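Local coordinates for uncharacterized protein (PDB 3H04) that is of unknown function but has an alpha/beta-hydrolase fold and probably acts as an esterase-like hydrolase, at residues 68-80 / 188-200. Sequence-based numbering, arbitrary orientation.
Sequences RLLPEVSLDCIIE and MINIADYTDSKYN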
ATOM      1  N   ARG A  68       4.530 -10.059  -5.650  1.00 16.92           N
ATOM      2  CA  ARG A  68       5.480 -10.928  -4.945  1.00 17.42           C
ATOM      3  C   ARG A  68       6.159 -10.154  -3.803  1.00 16.89           C
ATOM      4  O   ARG A  68       6.459  -8.974  -3.896  1.00 18.73           O
ATOM      5  CB  ARG A  68       6.451 -11.562  -5.949  1.00 17.51           C
ATOM      6  CG  ARG A  68       5.809 -12.725  -6.730  1.00 17.24           C
ATOM      7  CD  ARG A  68       6.702 -13.222  -7.866  1.00 20.49           C
ATOM      8  NE  ARG A  68       6.704 -12.317  -9.009  1.00 18.73           N
ATOM      9  CZ  ARG A  68       7.357 -12.576 -10.137  1.00 19.07           C
ATOM     10  NH1 ARG A  68       8.088 -13.695 -10.255  1.00 15.35           N
ATOM     11  NH2 ARG A  68       7.300 -11.726 -11.137  1.00 17.62           N
ATOM     12  N   LEU A  69       6.369 -10.816  -2.684  1.00 17.38           N
ATOM     13  CA  LEU A  69       6.905 -10.155  -1.524  1.00 17.56           C
ATOM     14  C   LEU A  69       8.415 -10.199  -1.399  1.00 18.71           C
ATOM     15  O   LEU A  69       9.087 -11.147  -1.881  1.00 19.94           O
ATOM     16  CB  LEU A  69       6.280 -10.795  -0.285  1.00 17.44           C
ATOM     17  CG  LEU A  69       4.748 -10.777  -0.226  1.00 18.31           C
ATOM     18  CD1 LEU A  69       4.199 -11.724   0.894  1.00 20.07           C
ATOM     19  CD2 LEU A  69       4.138  -9.369  -0.136  1.00 20.61           C
ATOM     20  N   LEU A  70       8.955  -9.204  -0.690  1.00 18.60           N
ATOM     21  CA  LEU A  70      10.325  -9.322  -0.166  1.00 18.81           C
ATOM     22  C   LEU A  70      10.350 -10.379   0.941  1.00 18.36           C
ATOM     23  O   LEU A  70       9.364 -10.572   1.608  1.00 17.89           O
ATOM     24  CB  LEU A  70      10.841  -8.006   0.381  1.00 19.03           C
ATOM     25  CG  LEU A  70      10.696  -6.702  -0.391  1.00 19.30           C
ATOM     26  CD1 LEU A  70      11.011  -5.620   0.635  1.00 19.62           C
ATOM     27  CD2 LEU A  70      11.618  -6.657  -1.568  1.00 23.28           C
ATOM     28  N   PRO A  71      11.496 -11.053   1.161  1.00 19.29           N
ATOM     29  CA  PRO A  71      12.780 -10.838   0.503  1.00 20.13           C
ATOM     30  C   PRO A  71      13.055 -11.772  -0.671  1.00 19.77           C
ATOM     31  O   PRO A  71      14.149 -11.759  -1.209  1.00 19.73           O
ATOM     32  CB  PRO A  71      13.756 -11.136   1.638  1.00 21.31           C
ATOM     33  CG  PRO A  71      13.104 -12.313   2.334  1.00 19.74           C
ATOM     34  CD  PRO A  71      11.630 -11.922   2.346  1.00 20.39           C
ATOM     35  N   GLU A  72      12.099 -12.599  -1.052  1.00 19.88           N
ATOM     36  CA  GLU A  72      12.362 -13.603  -2.094  1.00 20.16           C
ATOM     37  C   GLU A  72      12.440 -12.956  -3.475  1.00 19.95           C
ATOM     38  O   GLU A  72      13.046 -13.520  -4.377  1.00 18.07           O
ATOM     39  CB  GLU A  72      11.306 -14.700  -2.127  1.00 19.77           C
ATOM     40  CG  GLU A  72      11.222 -15.507  -0.841  1.00 20.81           C
ATOM     41  CD  GLU A  72      10.229 -14.955   0.192  1.00 21.44           C
ATOM     42  OE1 GLU A  72       9.760 -13.789   0.078  1.00 19.85           O
ATOM     43  OE2 GLU A  72       9.926 -15.718   1.123  1.00 24.20           O
ATOM     44  N   VAL A  73      11.843 -11.771  -3.628  1.00 19.36           N
ATOM     45  CA  VAL A  73      12.098 -10.925  -4.810  1.00 18.09           C
ATOM     46  C   VAL A  73      12.540  -9.564  -4.301  1.00 19.08           C
ATOM     47  O   VAL A  73      12.473  -9.301  -3.087  1.00 19.63           O
ATOM     48  CB  VAL A  73      10.867 -10.758  -5.688  1.00 18.02           C
ATOM     49  CG1 VAL A  73      10.299 -12.157  -6.124  1.00 18.70           C
ATOM     50  CG2 VAL A  73       9.792  -9.825  -4.985  1.00 15.85           C
ATOM     51  N   SER A  74      13.011  -8.709  -5.206  1.00 18.58           N
ATOM     52  CA  SER A  74      13.413  -7.360  -4.836  1.00 18.41           C
ATOM     53  C   SER A  74      12.265  -6.337  -5.039  1.00 17.49           C
ATOM     54  O   SER A  74      11.226  -6.627  -5.637  1.00 17.59           O
ATOM     55  CB  SER A  74      14.609  -6.913  -5.688  1.00 19.16           C
ATOM     56  OG  SER A  74      14.148  -6.509  -6.982  1.00 21.07           O
ATOM     57  N   LEU A  75      12.472  -5.116  -4.564  1.00 16.61           N
ATOM     58  CA  LEU A  75      11.505  -4.054  -4.801  1.00 15.74           C
ATOM     59  C   LEU A  75      11.332  -3.744  -6.306  1.00 15.59           C
ATOM     60  O   LEU A  75      10.259  -3.324  -6.720  1.00 16.53           O
ATOM     61  CB  LEU A  75      11.888  -2.771  -4.055  1.00 15.73           C
ATOM     62  CG  LEU A  75      11.009  -1.531  -4.227  1.00 15.69           C
ATOM     63  CD1 LEU A  75       9.554  -1.771  -3.748  1.00 17.14           C
ATOM     64  CD2 LEU A  75      11.567  -0.331  -3.475  1.00 16.67           C
ATOM     65  N   ASP A  76      12.363  -3.970  -7.134  1.00 16.67           N
ATOM     66  CA  ASP A  76      12.207  -3.757  -8.570  1.00 16.99           C
ATOM     67  C   ASP A  76      11.163  -4.730  -9.117  1.00 17.35           C
ATOM     68  O   ASP A  76      10.338  -4.353  -9.943  1.00 17.38           O
ATOM     69  CB  ASP A  76      13.519  -3.926  -9.367  1.00 17.79           C
ATOM     70  CG  ASP A  76      14.464  -2.729  -9.230  1.00 19.76           C
ATOM     71  OD1 ASP A  76      14.020  -1.565  -9.119  1.00 21.37           O
ATOM     72  OD2 ASP A  76      15.682  -2.985  -9.230  1.00 27.74           O
ATOM     73  N   CYS A  77      11.220  -5.973  -8.657  1.00 17.61           N
ATOM     74  CA  CYS A  77      10.206  -6.958  -8.991  1.00 18.72           C
ATOM     75  C   CYS A  77       8.788  -6.590  -8.475  1.00 17.88           C
ATOM     76  O   CYS A  77       7.826  -6.785  -9.203  1.00 16.58           O
ATOM     77  CB  CYS A  77      10.645  -8.299  -8.485  1.00 19.38           C
ATOM     78  SG  CYS A  77       9.573  -9.677  -8.949  1.00 25.06           S
ATOM     79  N   ILE A  78       8.677  -6.092  -7.226  1.00 17.15           N
ATOM     80  CA  ILE A  78       7.418  -5.646  -6.682  1.00 16.48           C
ATOM     81  C   ILE A  78       6.765  -4.579  -7.593  1.00 16.96           C
ATOM     82  O   ILE A  78       5.593  -4.683  -7.969  1.00 15.89           O
ATOM     83  CB  ILE A  78       7.588  -5.121  -5.232  1.00 17.50           C
ATOM     84  CG1 ILE A  78       7.953  -6.302  -4.292  1.00 16.09           C
ATOM     85  CG2 ILE A  78       6.270  -4.297  -4.779  1.00 16.07           C
ATOM     86  CD1 ILE A  78       8.046  -5.923  -2.806  1.00 18.22           C
ATOM     87  N   ILE A  79       7.549  -3.575  -7.962  1.00 17.07           N
ATOM     88  CA  ILE A  79       7.070  -2.488  -8.792  1.00 17.18           C
ATOM     89  C   ILE A  79       6.647  -3.025 -10.151  1.00 17.03           C
ATOM     90  O   ILE A  79       5.598  -2.639 -10.689  1.00 16.68           O
ATOM     91  CB  ILE A  79       8.115  -1.387  -8.911  1.00 16.72           C
ATOM     92  CG1 ILE A  79       8.299  -0.750  -7.504  1.00 17.98           C
ATOM     93  CG2 ILE A  79       7.707  -0.331  -9.971  1.00 19.36           C
ATOM     94  CD1 ILE A  79       9.456   0.239  -7.427  1.00 17.02           C
ATOM     95  N   GLU A  80       7.419  -3.964 -10.679  1.00 17.74           N
ATOM     96  CA  GLU A  80       7.042  -4.583 -11.958  1.00 18.08           C
ATOM     97  C   GLU A  80       5.717  -5.354 -11.844  1.00 17.45           C
ATOM     98  O   GLU A  80       4.882  -5.268 -12.719  1.00 14.12           O
ATOM     99  CB  GLU A  80       8.160  -5.500 -12.504  1.00 20.64           C
ATOM    100  CG  GLU A  80       9.264  -4.726 -13.166  1.00 26.40           C
ATOM    101  CD  GLU A  80      10.446  -5.580 -13.632  1.00 34.61           C
ATOM    102  OE1 GLU A  80      10.347  -6.848 -13.625  1.00 35.75           O
ATOM    103  OE2 GLU A  80      11.472  -4.943 -14.014  1.00 36.53           O
ATOM    104  N   MET A 188      16.956  -5.389   2.784  1.00 22.96           N
ATOM    105  CA  MET A 188      16.058  -6.460   2.320  1.00 23.26           C
ATOM    106  C   MET A 188      15.217  -6.066   1.095  1.00 23.24           C
ATOM    107  O   MET A 188      14.786  -6.938   0.344  1.00 23.33           O
ATOM    108  CB  MET A 188      15.257  -7.005   3.493  1.00 24.96           C
ATOM    109  CG  MET A 188      16.205  -7.748   4.486  1.00 27.45           C
ATOM    110  SD  MET A 188      15.641  -7.928   6.190  1.00 34.24           S
ATOM    111  CE  MET A 188      14.452  -9.223   5.752  1.00 33.05           C
ATOM    112  N   ILE A 189      15.071  -4.762   0.853  1.00 21.75           N
ATOM    113  CA  ILE A 189      14.506  -4.227  -0.407  1.00 22.49           C
ATOM    114  C   ILE A 189      15.348  -4.653  -1.630  1.00 22.03           C
ATOM    115  O   ILE A 189      14.807  -4.901  -2.695  1.00 21.29           O
ATOM    116  CB  ILE A 189      14.326  -2.694  -0.280  1.00 22.71           C
ATOM    117  CG1 ILE A 189      12.971  -2.404   0.366  1.00 22.80           C
ATOM    118  CG2 ILE A 189      14.511  -1.959  -1.618  1.00 23.92           C
ATOM    119  CD1 ILE A 189      12.929  -1.095   1.091  1.00 24.42           C
ATOM    120  N   ASN A 190      16.657  -4.796  -1.414  1.00 22.16           N
ATOM    121  CA  ASN A 190      17.574  -5.510  -2.304  1.00 21.74           C
ATOM    122  C   ASN A 190      17.608  -4.843  -3.693  1.00 20.92           C
ATOM    123  O   ASN A 190      17.342  -5.479  -4.699  1.00 19.47           O
ATOM    124  CB  ASN A 190      17.210  -7.000  -2.404  1.00 22.52           C
ATOM    125  CG  ASN A 190      18.308  -7.831  -3.046  1.00 26.45           C
ATOM    126  OD1 ASN A 190      19.471  -7.423  -3.069  1.00 27.54           O
ATOM    127  ND2 ASN A 190      17.939  -8.995  -3.594  1.00 29.46           N
ATOM    128  N   ILE A 191      17.855  -3.542  -3.715  1.00 19.66           N
ATOM    129  CA  ILE A 191      17.995  -2.832  -4.988  1.00 20.69           C
ATOM    130  C   ILE A 191      19.328  -2.149  -5.022  1.00 20.24           C
ATOM    131  O   ILE A 191      19.968  -2.022  -3.987  1.00 18.99           O
ATOM    132  CB  ILE A 191      16.850  -1.828  -5.275  1.00 21.30           C
ATOM    133  CG1 ILE A 191      16.744  -0.754  -4.170  1.00 24.53           C
ATOM    134  CG2 ILE A 191      15.618  -2.600  -5.620  1.00 21.78           C
ATOM    135  CD1 ILE A 191      15.506   0.052  -4.205  1.00 26.28           C
ATOM    136  N   ALA A 192      19.732  -1.709  -6.224  1.00 19.89           N
ATOM    137  CA  ALA A 192      21.086  -1.248  -6.462  1.00 19.86           C
ATOM    138  C   ALA A 192      21.284   0.046  -5.713  1.00 19.70           C
ATOM    139  O   ALA A 192      22.326   0.270  -5.130  1.00 19.64           O
ATOM    140  CB  ALA A 192      21.362  -1.029  -7.978  1.00 18.96           C
ATOM    141  N   ASP A 193      20.288   0.914  -5.757  1.00 20.61           N
ATOM    142  CA  ASP A 193      20.420   2.230  -5.147  1.00 20.54           C
ATOM    143  C   ASP A 193      19.077   2.751  -4.684  1.00 20.06           C
ATOM    144  O   ASP A 193      18.280   3.276  -5.473  1.00 21.00           O
ATOM    145  CB  ASP A 193      21.032   3.222  -6.115  1.00 20.65           C
ATOM    146  CG  ASP A 193      21.354   4.553  -5.440  1.00 22.95           C
ATOM    147  OD1 ASP A 193      21.043   4.726  -4.211  1.00 21.50           O
ATOM    148  OD2 ASP A 193      21.926   5.409  -6.128  1.00 24.11           O
ATOM    149  N   TYR A 194      18.833   2.596  -3.398  1.00 19.83           N
ATOM    150  CA  TYR A 194      17.556   3.016  -2.794  1.00 18.81           C
ATOM    151  C   TYR A 194      17.369   4.524  -2.800  1.00 18.47           C
ATOM    152  O   TYR A 194      16.262   4.995  -2.498  1.00 18.42           O
ATOM    153  CB  TYR A 194      17.466   2.504  -1.355  1.00 19.20           C
ATOM    154  CG  TYR A 194      18.424   3.213  -0.424  1.00 21.35           C
ATOM    155  CD1 TYR A 194      18.011   4.313   0.318  1.00 22.22           C
ATOM    156  CD2 TYR A 194      19.750   2.808  -0.302  1.00 23.02           C
ATOM    157  CE1 TYR A 194      18.882   4.986   1.141  1.00 25.79           C
ATOM    158  CE2 TYR A 194      20.634   3.483   0.535  1.00 24.59           C
ATOM    159  CZ  TYR A 194      20.183   4.567   1.261  1.00 27.93           C
ATOM    160  OH  TYR A 194      21.058   5.254   2.096  1.00 34.23           O
ATOM    161  N   THR A 195      18.403   5.299  -3.131  1.00 18.18           N
ATOM    162  CA  THR A 195      18.269   6.778  -3.177  1.00 18.53           C
ATOM    163  C   THR A 195      17.793   7.297  -4.532  1.00 19.41           C
ATOM    164  O   THR A 195      17.664   8.501  -4.719  1.00 18.02           O
ATOM    165  CB  THR A 195      19.606   7.513  -2.893  1.00 17.95           C
ATOM    166  OG1 THR A 195      20.503   7.281  -3.988  1.00 16.70           O
ATOM    167  CG2 THR A 195      20.249   7.036  -1.572  1.00 17.29           C
ATOM    168  N   ASP A 196      17.579   6.383  -5.470  1.00 20.02           N
ATOM    169  CA  ASP A 196      17.263   6.697  -6.849  1.00 21.35           C
ATOM    170  C   ASP A 196      15.832   7.208  -7.001  1.00 21.67           C
ATOM    171  O   ASP A 196      14.922   6.771  -6.290  1.00 21.06           O
ATOM    172  CB  ASP A 196      17.509   5.426  -7.679  1.00 22.38           C
ATOM    173  CG  ASP A 196      17.322   5.633  -9.144  1.00 26.83           C
ATOM    174  OD1 ASP A 196      18.356   5.750  -9.843  1.00 33.05           O
ATOM    175  OD2 ASP A 196      16.158   5.695  -9.617  1.00 30.10           O
ATOM    176  N   SER A 197      15.620   8.142  -7.938  1.00 22.04           N
ATOM    177  CA  SER A 197      14.289   8.809  -8.042  1.00 22.10           C
ATOM    178  C   SER A 197      13.183   7.850  -8.422  1.00 22.22           C
ATOM    179  O   SER A 197      12.010   8.118  -8.158  1.00 22.97           O
ATOM    180  CB  SER A 197      14.317   9.991  -9.025  1.00 22.36           C
ATOM    181  OG  SER A 197      14.477   9.509 -10.342  1.00 24.94           O
ATOM    182  N   LYS A 198      13.539   6.701  -8.985  1.00 22.08           N
ATOM    183  CA  LYS A 198      12.554   5.629  -9.161  1.00 21.54           C
ATOM    184  C   LYS A 198      11.753   5.321  -7.887  1.00 21.34           C
ATOM    185  O   LYS A 198      10.536   5.089  -7.956  1.00 20.44           O
ATOM    186  CB  LYS A 198      13.233   4.368  -9.657  1.00 21.35           C
ATOM    187  CG  LYS A 198      12.264   3.271 -10.014  1.00 22.21           C
ATOM    188  CD  LYS A 198      12.932   2.043 -10.554  1.00 22.70           C
ATOM    189  CE  LYS A 198      11.890   0.966 -10.848  1.00 23.30           C
ATOM    190  NZ  LYS A 198      12.551  -0.174 -11.550  1.00 19.63           N
ATOM    191  N   TYR A 199      12.428   5.303  -6.741  1.00 20.35           N
ATOM    192  CA  TYR A 199      11.832   4.847  -5.479  1.00 19.31           C
ATOM    193  C   TYR A 199      11.439   5.980  -4.511  1.00 18.99           C
ATOM    194  O   TYR A 199      10.953   5.693  -3.425  1.00 18.49           O
ATOM    195  CB  TYR A 199      12.807   3.900  -4.751  1.00 18.73           C
ATOM    196  CG  TYR A 199      13.507   2.906  -5.663  1.00 18.90           C
ATOM    197  CD1 TYR A 199      12.818   1.847  -6.245  1.00 20.27           C
ATOM    198  CD2 TYR A 199      14.859   3.057  -5.961  1.00 19.89           C
ATOM    199  CE1 TYR A 199      13.491   0.921  -7.076  1.00 19.42           C
ATOM    200  CE2 TYR A 199      15.533   2.176  -6.818  1.00 21.63           C
ATOM    201  CZ  TYR A 199      14.842   1.118  -7.366  1.00 23.87           C
ATOM    202  OH  TYR A 199      15.517   0.278  -8.210  1.00 23.14           O
ATOM    203  N   ASN A 200      11.651   7.223  -4.926  1.00 17.87           N
ATOM    204  CA  ASN A 200      11.525   8.422  -4.102  1.00 18.33           C
ATOM    205  C   ASN A 200      10.860   9.486  -4.964  1.00 18.94           C
ATOM    206  O   ASN A 200      11.485  10.008  -5.927  1.00 19.91           O
ATOM    207  CB  ASN A 200      12.901   8.861  -3.635  1.00 17.98           C
ATOM    208  CG  ASN A 200      13.575   7.783  -2.884  1.00 18.95           C
ATOM    209  OD1 ASN A 200      14.430   7.045  -3.427  1.00 20.91           O
ATOM    210  ND2 ASN A 200      13.115   7.566  -1.657  1.00 13.58           N
TER
HETATM  211  O   HOH W   1      18.279  -2.554  -8.638  1.00 21.95           O
HETATM  212  O   HOH W   2      10.899  -2.183 -11.642  1.00 22.12           O
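D76 reaches across with its carboxylate to the tips of Y199 and K198, an anionic acceptor whose one oxygen serves both donors. Y199 OH donates to D76 OD1 over 2.5 Å on the syn side, close to the carboxylate plane, whereas K198 NZ, 3.2 Å from the same OD1, comes from above that plane and closes a salt bridge. Two donors on one oxygen probably favour the ionised acid. The other oxygen, OD2, accepts from a water that in turn accepts from A192 N. The long, extended lysine suits this span; its CB lies over one face of the Y199 ring, and I191 CD1 covers the opposite face, 3.3 Å above the centre. I191 CG2 also packs against D76 OD2 at 3.6 Å.

Next to this polar cluster, branched aliphatic side chains fit around the tyrosine. With CG anti to the backbone N (chi1 178°), L75 carries CD2 to within 3.7 Å of Y199 CD1, while its CB lies beside I189 CG2; I79 CD1 meets the ring edge.

In this alpha/beta-hydrolase fold, the contact joins the start of helix 75-91 to the end of helix 185-189 and the loop after it. L75 N donates to I189 O (3.0 Å, N-H...O 166°). S74, the N-cap, has a hydroxyl short enough to turn back to weak bonds with D76 N and C77 N.

Farther out, Y108 of helix 105-116 packs on L75 and hydrogen-bonds Y199 O, while R115 holds the carbonyls of S197 and K198.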